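Local coordinates for beta-galactosidase/beta-glucuronidase (Faecalibacterium prausnitzii L2-6, PDB 6MVF), which is an FMN-binding beta-glucuronidase of glycoside hydrolase family 2, an enzyme of the human gut microbiome that probably cleaves terminal glucuronic acid from beta-glucuronides, at residues 294-299 with 527-532; 329-334 with 351-356; 451-456 with 483-488. All blocks are in the same frame, centred on the assembly; numbering follows the deposited sequence.

Contact 1 of 3, residues 294-299 with 527-532; sequences TPLRGV and IWASHV
Arg297 reaches back past Ser530 to Ile527, where its NH1 gives a nearly straight hydrogen bond to Ile527 O (2.9 Å, 168° at the hydrogen). A bend at chi2 (-59°) turns the guanidinium back along its own strand, which brings the same NH1 within 2.9 Å of Leu296 O, bonded from above the plane of that carbonyl. Ile527 O lies in the guanidinium plane, while Pro295 CB sits over the centre of one face. NH2 bonds Phe521 O on helix 507-522.

The backbones pair as parallel strands. Ser530 N donates to Leu296 O (3.1 Å), arriving at the face of that carbonyl opposite Arg297 NH1; Gly298 N binds Ser530 O, and Val532 N binds Gly298 O (3.0 Å). Leu296 N adds a weak bond to Trp528 O. A water spans Gly298 O and Ser530 OG, a small hydroxyl that suits a site shared with an arginine chain.

The apolar contacts fall on two faces. Leu296 CB meets Ala529 CB at 3.5 Å inside the barrel, and on the helix-facing side Val299 CG1 lies 4.1 Å from Val532 CB. His531 brings its ring edge to Val299 O.

These are the first and last strands of the TIM barrel. Closure here is carried largely by backbone bonds, reinforced by one buried arginine that joins three main-chain carbonyls, one on the outer helix.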
loop_
_atom_site.group_PDB
_atom_site.type_symbol
_atom_site.label_atom_id
_atom_site.label_comp_id
_atom_site.label_asym_id
_atom_site.label_seq_id
_atom_site.Cartn_x
_atom_site.Cartn_y
_atom_site.Cartn_z
ATOM N N THR A 294 13.571 5.202 -37.011
ATOM C CA THR A 294 13.911 4.687 -35.686
ATOM C C THR A 294 14.380 3.248 -35.813
ATOM O O THR A 294 13.576 2.309 -35.725
ATOM C CB THR A 294 12.719 4.770 -34.731
ATOM O OG1 THR A 294 12.147 6.079 -34.788
ATOM C CG2 THR A 294 13.149 4.472 -33.295
ATOM N N PRO A 295 15.677 3.028 -36.016
ATOM C CA PRO A 295 16.161 1.645 -36.132
ATOM C C PRO A 295 15.794 0.846 -34.884
ATOM O O PRO A 295 15.935 1.331 -33.758
ATOM C CB PRO A 295 17.679 1.812 -36.294
ATOM C CG PRO A 295 17.853 3.182 -36.878
ATOM C CD PRO A 295 16.753 4.016 -36.237
ATOM N N LEU A 296 15.265 -0.369 -35.101
ATOM C CA LEU A 296 14.900 -1.277 -34.014
ATOM C C LEU A 296 16.124 -2.071 -33.564
ATOM O O LEU A 296 16.670 -2.869 -34.332
ATOM C CB LEU A 296 13.788 -2.224 -34.457
ATOM C CG LEU A 296 12.413 -1.584 -34.693
ATOM C CD1 LEU A 296 11.335 -2.638 -34.698
ATOM C CD2 LEU A 296 12.107 -0.486 -33.643
ATOM N N ARG A 297 16.555 -1.858 -32.323
ATOM C CA ARG A 297 17.726 -2.524 -31.764
ATOM C C ARG A 297 17.338 -3.125 -30.417
ATOM O O ARG A 297 17.086 -2.394 -29.448
ATOM C CB ARG A 297 18.899 -1.547 -31.627
ATOM C CG ARG A 297 19.320 -0.871 -32.945
ATOM C CD ARG A 297 19.738 -1.926 -34.006
ATOM N NE ARG A 297 20.224 -1.357 -35.262
ATOM C CZ ARG A 297 19.579 -1.424 -36.428
ATOM N NH1 ARG A 297 18.402 -2.029 -36.525
ATOM N NH2 ARG A 297 20.109 -0.874 -37.508
ATOM N N GLY A 298 17.271 -4.449 -30.349
ATOM C CA GLY A 298 16.793 -5.070 -29.134
ATOM C C GLY A 298 17.188 -6.517 -28.918
ATOM O O GLY A 298 18.302 -6.933 -29.255
ATOM N N VAL A 299 16.271 -7.289 -28.324
ATOM C CA VAL A 299 16.591 -8.593 -27.756
ATOM C C VAL A 299 15.388 -9.512 -27.931
ATOM O O VAL A 299 14.275 -9.075 -28.221
ATOM C CB VAL A 299 16.988 -8.481 -26.251
ATOM C CG1 VAL A 299 18.122 -7.505 -26.056
ATOM C CG2 VAL A 299 15.819 -8.026 -25.411
ATOM N N ILE A 527 18.854 -2.279 -41.729
ATOM C CA ILE A 527 18.435 -3.459 -40.977
ATOM C C ILE A 527 17.247 -3.034 -40.126
ATOM O O ILE A 527 17.391 -2.207 -39.222
ATOM C CB ILE A 527 19.568 -4.008 -40.105
ATOM C CG1 ILE A 527 20.753 -4.464 -40.976
ATOM C CG2 ILE A 527 19.042 -5.136 -39.209
ATOM C CD1 ILE A 527 20.545 -5.784 -41.688
ATOM N N TRP A 528 16.061 -3.553 -40.434
ATOM C CA TRP A 528 14.882 -2.956 -39.823
ATOM C C TRP A 528 14.819 -3.278 -38.334
ATOM O O TRP A 528 14.390 -2.426 -37.543
ATOM C CB TRP A 528 13.599 -3.379 -40.561
ATOM C CG TRP A 528 13.332 -4.839 -40.576
ATOM C CD1 TRP A 528 13.817 -5.747 -41.467
ATOM C CD2 TRP A 528 12.512 -5.576 -39.657
ATOM N NE1 TRP A 528 13.356 -7.003 -41.160
ATOM C CE2 TRP A 528 12.558 -6.928 -40.049
ATOM C CE3 TRP A 528 11.749 -5.222 -38.533
ATOM C CZ2 TRP A 528 11.875 -7.932 -39.358
ATOM C CZ3 TRP A 528 11.057 -6.209 -37.856
ATOM C CH2 TRP A 528 11.130 -7.553 -38.263
ATOM N N ALA A 529 15.279 -4.472 -37.938
ATOM C CA ALA A 529 15.350 -4.849 -36.530
ATOM C C ALA A 529 16.385 -5.952 -36.344
ATOM O O ALA A 529 16.411 -6.913 -37.111
ATOM C CB ALA A 529 13.989 -5.316 -36.003
ATOM N N SER A 530 17.217 -5.809 -35.321
ATOM C CA SER A 530 18.109 -6.852 -34.838
ATOM C C SER A 530 17.705 -7.247 -33.419
ATOM O O SER A 530 17.304 -6.394 -32.614
ATOM C CB SER A 530 19.576 -6.386 -34.860
ATOM O OG SER A 530 19.751 -5.177 -34.137
ATOM N N HIS A 531 17.824 -8.541 -33.115
ATOM C CA HIS A 531 17.404 -9.098 -31.833
ATOM C C HIS A 531 18.495 -10.013 -31.296
ATOM O O HIS A 531 18.728 -11.094 -31.844
ATOM C CB HIS A 531 16.097 -9.870 -31.975
ATOM C CG HIS A 531 14.923 -9.019 -32.332
ATOM N ND1 HIS A 531 14.438 -8.925 -33.619
ATOM C CD2 HIS A 531 14.133 -8.222 -31.571
ATOM C CE1 HIS A 531 13.397 -8.111 -33.635
ATOM N NE2 HIS A 531 13.191 -7.672 -32.406
ATOM N N VAL A 532 19.154 -9.592 -30.216
ATOM C CA VAL A 532 20.096 -10.465 -29.520
ATOM C C VAL A 532 19.399 -11.734 -29.071
ATOM O O VAL A 532 18.373 -11.691 -28.378
ATOM C CB VAL A 532 20.699 -9.750 -28.304
ATOM C CG1 VAL A 532 21.511 -10.747 -27.448
ATOM C CG2 VAL A 532 21.519 -8.572 -28.754
HETATM O O HOH W 1 20.205 -6.158 -31.490
#

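Contact 2 of 3, residues 329-334 with 351-356; sequences ANTIRL and GFAVWA
Thr331 and Ile332 grip one carbonyl: Ala353 O accepts from Thr331 OG1 (2.8 Å) and from Ile332 N (2.9 Å), from opposite faces of its plane. With OG1 opposite the backbone N (chi1 -178°), the hydroxyl lies toward the neighbouring strand, and it also bonds His531 NE2. Ala353 N to Asn330 O, Trp355 N to Ile332 O and Leu334 N to Trp355 O complete the parallel pairing. Asn330 turns its amide to the strand on its other side, where OD1 and ND2 bond Arg297 N and Pro295 O.

The strands are the second and third of the TIM barrel, joined through helix 341-350 in a beta-alpha-beta crossover. Thr331, Arg333, Ala353 and Trp355 face the barrel interior; Ile332, Leu334 and Val354 pack against that helix.

Inside, Arg333 lies alongside Trp355 in a CH-pi contact, with CG 3.8 Å from the centroid of the five-membered ring and NE above the indole, the guanidinium turned 55° from its plane. The extended aliphatic chain suits that face, and it carries NH2 on to Asn398 and Glu357; Trp355 NE1 also bonds Glu357.

Outside, Ile332 CD1 rests over the Phe352 ring, 3.6 Å from its centroid, while Ala329 O lies at the ring edge. With an alanine in place of Phe352, Ile332 CD1 would probably face a gap and Lys325 would lose its cation-pi partner. Leu334 CD1 meets Val354 CG1 at 3.8 Å.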
loop_
_atom_site.group_PDB
_atom_site.type_symbol
_atom_site.label_atom_id
_atom_site.label_comp_id
_atom_site.label_asym_id
_atom_site.label_seq_id
_atom_site.Cartn_x
_atom_site.Cartn_y
_atom_site.Cartn_z
ATOM N N ALA A 329 17.084 -1.150 -25.046
ATOM C CA ALA A 329 16.413 -1.803 -26.157
ATOM C C ALA A 329 15.068 -1.140 -26.466
ATOM O O ALA A 329 14.320 -0.751 -25.566
ATOM C CB ALA A 329 16.204 -3.285 -25.817
ATOM N N ASN A 330 14.741 -1.033 -27.750
ATOM C CA ASN A 330 13.435 -0.517 -28.147
ATOM C C ASN A 330 12.565 -1.568 -28.814
ATOM O O ASN A 330 11.438 -1.260 -29.208
ATOM C CB ASN A 330 13.582 0.679 -29.086
ATOM C CG ASN A 330 14.323 0.331 -30.360
ATOM O OD1 ASN A 330 14.688 -0.828 -30.589
ATOM N ND2 ASN A 330 14.529 1.327 -31.214
ATOM N N THR A 331 13.056 -2.796 -28.964
ATOM C CA THR A 331 12.269 -3.862 -29.561
ATOM C C THR A 331 12.507 -5.141 -28.780
ATOM O O THR A 331 13.599 -5.370 -28.244
ATOM C CB THR A 331 12.613 -4.045 -31.070
ATOM O OG1 THR A 331 11.799 -5.071 -31.641
ATOM C CG2 THR A 331 14.083 -4.369 -31.285
ATOM N N ILE A 332 11.474 -5.965 -28.694
ATOM C CA ILE A 332 11.588 -7.269 -28.062
ATOM C C ILE A 332 10.932 -8.296 -28.962
ATOM O O ILE A 332 9.731 -8.196 -29.241
ATOM C CB ILE A 332 10.935 -7.325 -26.679
ATOM C CG1 ILE A 332 11.672 -6.445 -25.676
ATOM C CG2 ILE A 332 10.910 -8.785 -26.211
ATOM C CD1 ILE A 332 10.882 -6.226 -24.379
ATOM N N ARG A 333 11.701 -9.301 -29.382
ATOM C CA ARG A 333 11.137 -10.457 -30.064
ATOM C C ARG A 333 10.691 -11.480 -29.019
ATOM O O ARG A 333 11.515 -12.034 -28.278
ATOM C CB ARG A 333 12.137 -11.075 -31.040
ATOM C CG ARG A 333 11.603 -12.350 -31.662
ATOM C CD ARG A 333 12.589 -12.985 -32.610
ATOM N NE ARG A 333 12.063 -14.231 -33.160
ATOM C CZ ARG A 333 12.802 -15.306 -33.404
ATOM N NH1 ARG A 333 14.105 -15.292 -33.142
ATOM N NH2 ARG A 333 12.234 -16.398 -33.898
ATOM N N LEU A 334 9.387 -11.728 -28.961
ATOM C CA LEU A 334 8.814 -12.598 -27.936
ATOM C C LEU A 334 8.707 -14.031 -28.465
ATOM O O LEU A 334 7.628 -14.574 -28.714
ATOM C CB LEU A 334 7.471 -12.039 -27.483
ATOM C CG LEU A 334 7.756 -10.929 -26.480
ATOM C CD1 LEU A 334 6.486 -10.330 -25.933
ATOM C CD2 LEU A 334 8.648 -11.469 -25.348
ATOM N N GLY A 351 6.785 0.629 -23.523
ATOM C CA GLY A 351 7.137 1.016 -24.876
ATOM C C GLY A 351 8.260 0.214 -25.507
ATOM O O GLY A 351 9.433 0.594 -25.415
ATOM N N PHE A 352 7.898 -0.911 -26.131
ATOM C CA PHE A 352 8.782 -1.709 -26.972
ATOM C C PHE A 352 8.018 -2.119 -28.217
ATOM O O PHE A 352 6.839 -2.478 -28.130
ATOM C CB PHE A 352 9.272 -3.010 -26.307
ATOM C CG PHE A 352 10.043 -2.815 -25.057
ATOM C CD1 PHE A 352 11.367 -2.411 -25.098
ATOM C CD2 PHE A 352 9.472 -3.103 -23.832
ATOM C CE1 PHE A 352 12.108 -2.254 -23.925
ATOM C CE2 PHE A 352 10.205 -2.956 -22.656
ATOM C CZ PHE A 352 11.525 -2.528 -22.700
ATOM N N ALA A 353 8.707 -2.120 -29.359
ATOM C CA ALA A 353 8.184 -2.730 -30.577
ATOM C C ALA A 353 8.275 -4.250 -30.450
ATOM O O ALA A 353 9.376 -4.786 -30.315
ATOM C CB ALA A 353 8.981 -2.225 -31.787
ATOM N N VAL A 354 7.139 -4.952 -30.482
ATOM C CA VAL A 354 7.091 -6.385 -30.183
ATOM C C VAL A 354 6.864 -7.198 -31.454
ATOM O O VAL A 354 5.972 -6.890 -32.256
ATOM C CB VAL A 354 6.002 -6.720 -29.154
ATOM C CG1 VAL A 354 5.817 -8.242 -29.055
ATOM C CG2 VAL A 354 6.349 -6.120 -27.804
ATOM N N TRP A 355 7.668 -8.250 -31.619
ATOM C CA TRP A 355 7.469 -9.307 -32.606
ATOM C C TRP A 355 6.870 -10.509 -31.859
ATOM O O TRP A 355 7.523 -11.101 -30.992
ATOM C CB TRP A 355 8.805 -9.606 -33.306
ATOM C CG TRP A 355 9.038 -10.971 -34.017
ATOM C CD1 TRP A 355 8.435 -12.184 -33.762
ATOM C CD2 TRP A 355 9.980 -11.225 -35.076
ATOM N NE1 TRP A 355 8.934 -13.154 -34.591
ATOM C CE2 TRP A 355 9.884 -12.602 -35.407
ATOM C CE3 TRP A 355 10.904 -10.426 -35.773
ATOM C CZ2 TRP A 355 10.665 -13.195 -36.411
ATOM C CZ3 TRP A 355 11.686 -11.017 -36.769
ATOM C CH2 TRP A 355 11.551 -12.389 -37.080
ATOM N N ALA A 356 5.616 -10.842 -32.166
ATOM C CA ALA A 356 4.940 -11.992 -31.575
ATOM C C ALA A 356 4.829 -13.118 -32.600
ATOM O O ALA A 356 4.616 -12.860 -33.791
ATOM C CB ALA A 356 3.548 -11.613 -31.059
#

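Contact 3 of 3, residues 451-456 with 483-488; sequences SYNHYF and GISEYG
Asn453 and Glu486 lie against each other with amide and carboxylate stacked, their planes 20° apart. Asn453 ND2 comes within 3.2 Å of Glu486 OE2 but is poorly angled for a hydrogen bond; it bonds Asn398 and Glu399 instead. Glu486 leaves its strand with CG opposite the carbonyl carbon (chi1 -53°) and stays extended, which lays CG beside the Asn453 amide and takes OE1 to Tyr455. OE1 sits at the edge of the tyrosine ring, in its plane, very close to Tyr455 OH, too short a distance to trust in detail; ring and carboxylate planes are 79° apart. Tyr455 CD1 also lies 3.4 Å from Gly488 O.

These strands are the sixth and seventh of the TIM barrel, linked through helix 466-476 as a beta-alpha-beta unit. Family 2 enzymes carry their catalytic carboxylates at the C-terminal ends of barrel strands, and the place of Glu486, with Glu399 nearby, is consistent with such a role. The backbone pairs through Tyr452 N to Gly483 O and His454 N to Glu486 O. Between them Ser485 is an extra residue at a chain corner, its N bonding Tyr452 O weakly.

That corner points Ser485 toward the other strand, OG standing between backbone N and carbonyl carbon; its bond to Asn453 OD1 is doubtfully short. On the outer face Ile484 CD1 packs on Tyr452 CB at 4.2 Å and meets the edge of the His454 ring.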
loop_
_atom_site.group_PDB
_atom_site.type_symbol
_atom_site.label_atom_id
_atom_site.label_comp_id
_atom_site.label_asym_id
_atom_site.label_seq_id
_atom_site.Cartn_x
_atom_site.Cartn_y
_atom_site.Cartn_z
ATOM N N SER A 451 13.772 -12.064 -41.633
ATOM C CA SER A 451 14.970 -12.027 -40.813
ATOM C C SER A 451 15.687 -13.372 -40.849
ATOM O O SER A 451 15.080 -14.425 -41.076
ATOM C CB SER A 451 14.649 -11.635 -39.361
ATOM O OG SER A 451 14.366 -10.248 -39.248
ATOM N N TYR A 452 16.985 -13.320 -40.590
ATOM C CA TYR A 452 17.816 -14.506 -40.507
ATOM C C TYR A 452 18.355 -14.701 -39.094
ATOM O O TYR A 452 18.614 -13.739 -38.361
ATOM C CB TYR A 452 18.983 -14.426 -41.490
ATOM C CG TYR A 452 18.708 -14.993 -42.859
ATOM C CD1 TYR A 452 18.104 -14.229 -43.834
ATOM C CD2 TYR A 452 19.095 -16.290 -43.189
ATOM C CE1 TYR A 452 17.883 -14.738 -45.110
ATOM C CE2 TYR A 452 18.882 -16.812 -44.460
ATOM C CZ TYR A 452 18.272 -16.027 -45.423
ATOM O OH TYR A 452 18.039 -16.524 -46.695
ATOM N N ASN A 453 18.509 -15.973 -38.723
ATOM C CA ASN A 453 19.196 -16.366 -37.503
ATOM C C ASN A 453 20.641 -16.738 -37.865
ATOM O O ASN A 453 20.886 -17.781 -38.486
ATOM C CB ASN A 453 18.463 -17.531 -36.840
ATOM C CG ASN A 453 17.062 -17.155 -36.375
ATOM O OD1 ASN A 453 16.668 -15.991 -36.415
ATOM N ND2 ASN A 453 16.310 -18.143 -35.915
ATOM N N HIS A 454 21.604 -15.897 -37.474
ATOM C CA HIS A 454 22.998 -16.140 -37.811
ATOM C C HIS A 454 23.872 -16.220 -36.569
ATOM O O HIS A 454 23.688 -15.462 -35.607
ATOM C CB HIS A 454 23.530 -15.059 -38.734
ATOM C CG HIS A 454 23.119 -15.246 -40.156
ATOM N ND1 HIS A 454 23.302 -16.437 -40.827
ATOM C CD2 HIS A 454 22.511 -14.408 -41.028
ATOM C CE1 HIS A 454 22.823 -16.323 -42.054
ATOM N NE2 HIS A 454 22.342 -15.100 -42.201
ATOM N N TYR A 455 24.849 -17.128 -36.611
ATOM C CA TYR A 455 25.798 -17.286 -35.517
ATOM C C TYR A 455 27.220 -17.399 -36.054
ATOM O O TYR A 455 28.038 -18.176 -35.549
ATOM C CB TYR A 455 25.441 -18.490 -34.646
ATOM C CG TYR A 455 24.106 -18.399 -33.923
ATOM C CD1 TYR A 455 24.024 -17.844 -32.641
ATOM C CD2 TYR A 455 22.936 -18.889 -34.503
ATOM C CE1 TYR A 455 22.817 -17.764 -31.959
ATOM C CE2 TYR A 455 21.718 -18.812 -33.827
ATOM C CZ TYR A 455 21.670 -18.243 -32.553
ATOM O OH TYR A 455 20.485 -18.171 -31.866
ATOM N N PHE A 456 27.542 -16.613 -37.081
ATOM C CA PHE A 456 28.921 -16.533 -37.539
ATOM C C PHE A 456 29.798 -16.001 -36.418
ATOM O O PHE A 456 29.614 -14.872 -35.951
ATOM C CB PHE A 456 29.033 -15.648 -38.778
ATOM C CG PHE A 456 28.096 -16.040 -39.878
ATOM C CD1 PHE A 456 28.193 -17.288 -40.469
ATOM C CD2 PHE A 456 27.128 -15.153 -40.326
ATOM C CE1 PHE A 456 27.336 -17.656 -41.469
ATOM C CE2 PHE A 456 26.276 -15.504 -41.322
ATOM C CZ PHE A 456 26.375 -16.764 -41.899
ATOM N N GLY A 483 16.171 -8.167 -41.542
ATOM C CA GLY A 483 16.552 -8.024 -40.157
ATOM C C GLY A 483 17.302 -9.264 -39.704
ATOM O O GLY A 483 17.411 -10.245 -40.442
ATOM N N ILE A 484 17.829 -9.203 -38.485
ATOM C CA ILE A 484 18.499 -10.345 -37.872
ATOM C C ILE A 484 17.716 -10.722 -36.621
ATOM O O ILE A 484 17.808 -10.038 -35.588
ATOM C CB ILE A 484 19.980 -10.062 -37.560
ATOM C CG1 ILE A 484 20.745 -9.799 -38.865
ATOM C CG2 ILE A 484 20.617 -11.228 -36.788
ATOM C CD1 ILE A 484 20.539 -10.878 -39.965
ATOM N N SER A 485 16.946 -11.814 -36.713
ATOM C CA SER A 485 16.056 -12.215 -35.627
ATOM C C SER A 485 16.765 -12.969 -34.510
ATOM O O SER A 485 16.213 -13.062 -33.412
ATOM C CB SER A 485 14.908 -13.068 -36.174
ATOM O OG SER A 485 15.380 -14.014 -37.124
ATOM N N GLU A 486 17.930 -13.561 -34.781
ATOM C CA GLU A 486 18.797 -14.132 -33.756
ATOM C C GLU A 486 20.233 -13.957 -34.196
ATOM O O GLU A 486 20.567 -14.177 -35.366
ATOM C CB GLU A 486 18.594 -15.635 -33.484
ATOM C CG GLU A 486 17.197 -16.089 -33.188
ATOM C CD GLU A 486 17.128 -17.568 -32.836
ATOM O OE1 GLU A 486 18.204 -18.208 -32.696
ATOM O OE2 GLU A 486 15.990 -18.089 -32.695
ATOM N N TYR A 487 21.058 -13.552 -33.241
ATOM C CA TYR A 487 22.505 -13.624 -33.293
ATOM C C TYR A 487 22.969 -13.625 -31.845
ATOM O O TYR A 487 22.266 -13.126 -30.964
ATOM C CB TYR A 487 23.110 -12.453 -34.074
ATOM C CG TYR A 487 22.996 -11.106 -33.399
ATOM C CD1 TYR A 487 21.843 -10.322 -33.532
ATOM C CD2 TYR A 487 24.038 -10.614 -32.625
ATOM C CE1 TYR A 487 21.748 -9.076 -32.906
ATOM C CE2 TYR A 487 23.956 -9.381 -32.003
ATOM C CZ TYR A 487 22.818 -8.615 -32.146
ATOM O OH TYR A 487 22.774 -7.385 -31.531
ATOM N N GLY A 488 24.128 -14.204 -31.587
ATOM C CA GLY A 488 24.589 -14.257 -30.219
ATOM C C GLY A 488 25.695 -15.279 -30.048
ATOM O O GLY A 488 26.201 -15.843 -31.005
#

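How the contacts relate
All three contacts belong to one TIM barrel, whose eight parallel strands follow one another round the wall. Contact 1 pairs the first strand with the last; contacts 2 and 3 lie in series inside the loop it closes. The centre of contact 1 is about 9 Å from that of contact 2 and 11 Å from that of contact 3, because strand 292-300 borders strand 331-334 while strand 529-532 borders strand 482-487. Contacts 2 and 3, about 16 Å between centres, meet across the barrel interior, where Trp355 packs on Ser485 and Arg333 makes a weak bond to its carbonyl. Only contact 1 joins strands distant in sequence; the others pair successive ones, all away from the FMN pocket.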